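Local coordinates for epimerase domain-containing protein (Bacillus cereus HuA2-4, PDB 6ZLK), which interconverts UDP-glucuronic acid and UDP-galacturonic acid by inverting the configuration at C4 of the sugar, using bound NAD as its redox cofactor, at residues T66-L71 with Q107-A112. Residues are numbered along the deposited sequence; the frame is centred on the assembly and turned at random.
Sequences TDLSKL and QQLLEA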
ATOM      1  N   THR A  66      -6.458 -21.869  -1.247  1.00 19.83           N
ATOM      2  CA  THR A  66      -5.700 -22.985  -0.641  1.00 21.51           C
ATOM      3  C   THR A  66      -5.915 -22.956   0.868  1.00 22.93           C
ATOM      4  O   THR A  66      -5.907 -21.875   1.428  1.00 23.41           O
ATOM      5  CB  THR A  66      -4.197 -22.874  -0.954  1.00 23.84           C
ATOM      6  OG1 THR A  66      -4.174 -23.052  -2.366  1.00 27.44           O
ATOM      7  CG2 THR A  66      -3.331 -23.896  -0.264  1.00 31.09           C
ATOM      8  N   ASP A  67      -5.940 -24.140   1.473  1.00 26.17           N
ATOM      9  CA  ASP A  67      -5.865 -24.324   2.941  1.00 27.23           C
ATOM     10  C   ASP A  67      -4.435 -24.047   3.400  1.00 22.56           C
ATOM     11  O   ASP A  67      -3.607 -24.957   3.343  1.00 23.54           O
ATOM     12  CB  ASP A  67      -6.218 -25.751   3.347  1.00 32.34           C
ATOM     13  CG  ASP A  67      -6.288 -25.914   4.855  1.00 36.67           C
ATOM     14  OD1 ASP A  67      -5.840 -24.980   5.614  1.00 33.54           O
ATOM     15  OD2 ASP A  67      -6.829 -26.959   5.263  1.00 42.40           O
ATOM     16  N   LEU A  68      -4.157 -22.833   3.835  1.00 23.96           N
ATOM     17  CA  LEU A  68      -2.765 -22.428   4.112  1.00 23.25           C
ATOM     18  C   LEU A  68      -2.270 -23.084   5.397  1.00 28.72           C
ATOM     19  O   LEU A  68      -1.063 -23.292   5.497  1.00 24.31           O
ATOM     20  CB  LEU A  68      -2.669 -20.908   4.159  1.00 24.30           C
ATOM     21  CG  LEU A  68      -2.951 -20.216   2.818  1.00 24.02           C
ATOM     22  CD1 LEU A  68      -2.801 -18.708   2.952  1.00 27.80           C
ATOM     23  CD2 LEU A  68      -2.023 -20.728   1.743  1.00 24.03           C
ATOM     24  N   SER A  69      -3.168 -23.436   6.315  1.00 31.61           N
ATOM     25  CA  SER A  69      -2.787 -24.203   7.528  1.00 35.77           C
ATOM     26  C   SER A  69      -2.162 -25.535   7.107  1.00 29.98           C
ATOM     27  O   SER A  69      -1.041 -25.837   7.565  1.00 40.84           O
ATOM     28  CB  SER A  69      -3.960 -24.406   8.457  1.00 39.92           C
ATOM     29  OG  SER A  69      -3.606 -25.372   9.437  1.00 45.85           O
ATOM     30  N   LYS A  70      -2.836 -26.306   6.264  1.00 30.52           N
ATOM     31  CA  LYS A  70      -2.302 -27.563   5.677  1.00 32.44           C
ATOM     32  C   LYS A  70      -0.993 -27.299   4.928  1.00 35.14           C
ATOM     33  O   LYS A  70      -0.038 -28.083   5.102  1.00 35.87           O
ATOM     34  N   LEU A  71      -0.942 -26.273   4.080  1.00 26.34           N
ATOM     35  CA  LEU A  71       0.226 -26.023   3.209  1.00 27.54           C
ATOM     36  C   LEU A  71       1.453 -25.754   4.082  1.00 24.42           C
ATOM     37  O   LEU A  71       2.555 -26.214   3.708  1.00 27.21           O
ATOM     38  CB  LEU A  71      -0.074 -24.827   2.312  1.00 25.83           C
ATOM     39  CG  LEU A  71       0.976 -24.524   1.255  1.00 27.57           C
ATOM     40  CD1 LEU A  71       1.128 -25.713   0.321  1.00 33.08           C
ATOM     41  CD2 LEU A  71       0.602 -23.277   0.498  1.00 28.52           C
ATOM     42  N   GLN A 107      -1.153 -10.825   2.739  1.00 15.36           N
ATOM     43  CA  GLN A 107      -1.794 -10.811   4.077  1.00 16.15           C
ATOM     44  C   GLN A 107      -2.174 -12.244   4.466  1.00 15.31           C
ATOM     45  O   GLN A 107      -1.972 -12.620   5.639  1.00 17.32           O
ATOM     46  CB  GLN A 107      -2.990  -9.876   4.121  1.00 16.52           C
ATOM     47  CG  GLN A 107      -3.552  -9.728   5.527  1.00 18.41           C
ATOM     48  CD  GLN A 107      -4.844 -10.464   5.731  1.00 20.56           C
ATOM     49  OE1 GLN A 107      -5.277 -11.228   4.883  1.00 23.03           O
ATOM     50  NE2 GLN A 107      -5.433 -10.254   6.905  1.00 21.67           N
ATOM     51  N   GLN A 108      -2.793 -12.999   3.580  1.00 14.82           N
ATOM     52  CA  GLN A 108      -3.239 -14.355   3.955  1.00 16.50           C
ATOM     53  C   GLN A 108      -2.034 -15.244   4.322  1.00 15.84           C
ATOM     54  O   GLN A 108      -2.132 -16.052   5.275  1.00 16.94           O
ATOM     55  CB  GLN A 108      -4.038 -14.990   2.820  1.00 17.78           C
ATOM     56  CG  GLN A 108      -5.399 -14.342   2.603  1.00 19.95           C
ATOM     57  CD  GLN A 108      -6.405 -15.359   2.085  1.00 23.09           C
ATOM     58  OE1 GLN A 108      -6.072 -16.457   1.648  1.00 22.61           O
ATOM     59  NE2 GLN A 108      -7.669 -14.980   2.082  1.00 25.02           N
ATOM     60  N   LEU A 109      -0.967 -15.179   3.556  1.00 15.33           N
ATOM     61  CA  LEU A 109       0.260 -15.947   3.883  1.00 15.29           C
ATOM     62  C   LEU A 109       0.776 -15.537   5.256  1.00 16.69           C
ATOM     63  O   LEU A 109       1.058 -16.421   6.055  1.00 18.80           O
ATOM     64  CB  LEU A 109       1.328 -15.748   2.828  1.00 17.72           C
ATOM     65  CG  LEU A 109       1.059 -16.449   1.513  1.00 21.76           C
ATOM     66  CD1 LEU A 109       2.063 -15.967   0.519  1.00 20.99           C
ATOM     67  CD2 LEU A 109       1.166 -17.976   1.657  1.00 20.77           C
ATOM     68  N   LEU A 110       0.881 -14.240   5.528  1.00 15.50           N
ATOM     69  CA  LEU A 110       1.434 -13.813   6.819  1.00 16.55           C
ATOM     70  C   LEU A 110       0.526 -14.238   7.957  1.00 18.57           C
ATOM     71  O   LEU A 110       1.068 -14.640   8.996  1.00 17.56           O
ATOM     72  CB  LEU A 110       1.628 -12.317   6.840  1.00 16.11           C
ATOM     73  CG  LEU A 110       2.715 -11.846   5.890  1.00 16.21           C
ATOM     74  CD1 LEU A 110       2.559 -10.370   5.649  1.00 14.90           C
ATOM     75  CD2 LEU A 110       4.067 -12.237   6.430  1.00 15.73           C
ATOM     76  N   GLU A 111      -0.795 -14.117   7.799  1.00 16.63           N
ATOM     77  CA  GLU A 111      -1.741 -14.577   8.859  1.00 17.88           C
ATOM     78  C   GLU A 111      -1.479 -16.060   9.135  1.00 18.70           C
ATOM     79  O   GLU A 111      -1.486 -16.483  10.296  1.00 19.95           O
ATOM     80  CB  GLU A 111      -3.181 -14.353   8.410  1.00 18.72           C
ATOM     81  CG  GLU A 111      -3.682 -12.924   8.563  1.00 19.66           C
ATOM     82  CD  GLU A 111      -4.115 -12.553   9.975  1.00 24.68           C
ATOM     83  OE1 GLU A 111      -4.492 -13.464  10.716  1.00 28.92           O
ATOM     84  OE2 GLU A 111      -4.086 -11.357  10.302  1.00 22.84           O
ATOM     85  N   ALA A 112      -1.291 -16.860   8.094  1.00 18.13           N
ATOM     86  CA  ALA A 112      -1.142 -18.319   8.247  1.00 19.12           C
ATOM     87  C   ALA A 112       0.176 -18.603   8.955  1.00 20.68           C
ATOM     88  O   ALA A 112       0.287 -19.582   9.694  1.00 23.50           O
ATOM     89  CB  ALA A 112      -1.229 -18.981   6.897  1.00 21.12           C
TER
HETATM   90  O   HOH W   1      -6.534 -19.221   1.483  1.00 14.92           O
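Leu68, in the first turn of the short helix 68-72, reaches across to helix 96-113 and packs against Gln108, Leu109 and Ala112. Its CB meets the CB of Ala112 at 3.6 Å, methylene against methyl. The small alanine lets Leu68 CA and Ala112 CA come to 6.1 Å. With CG anti to its own carbonyl carbon (chi1 -66°) and the chain extended beyond it, the isobutyl group runs along helix 96-113 toward Gln108. There the two methyls of Leu68 divide the work: CD1 lies 3.6 Å from the carbonyl O of Gln108. Leu68 CD2 approaches CD2 of Leu109 at 4.2 Å, methyl to methyl. Ile63 touches both leucines and extends this apolar patch.

Gln108 suits the margin, for its CB touches Leu68 CD1 at 3.9 Å, while its bent side chain carries the amide on to a water. This water lies 2.8 Å from Gln108 OE1 and 2.7 Å from Thr66 O and bridges them, linking the side chain to the backbone just ahead of the short helix. Asp67, just before that helix, is its N-cap; its short carboxylate turns back so that OD1 accepts a weak bond from Lys70 N at 3.3 Å.

Leu109 also packs on Phe121 of strand 120-126, which ties the leucine cluster to the central sheet. Such helix packing beside a parallel sheet is characteristic of the NAD-binding Rossmann fold of the epimerase/dehydratase family.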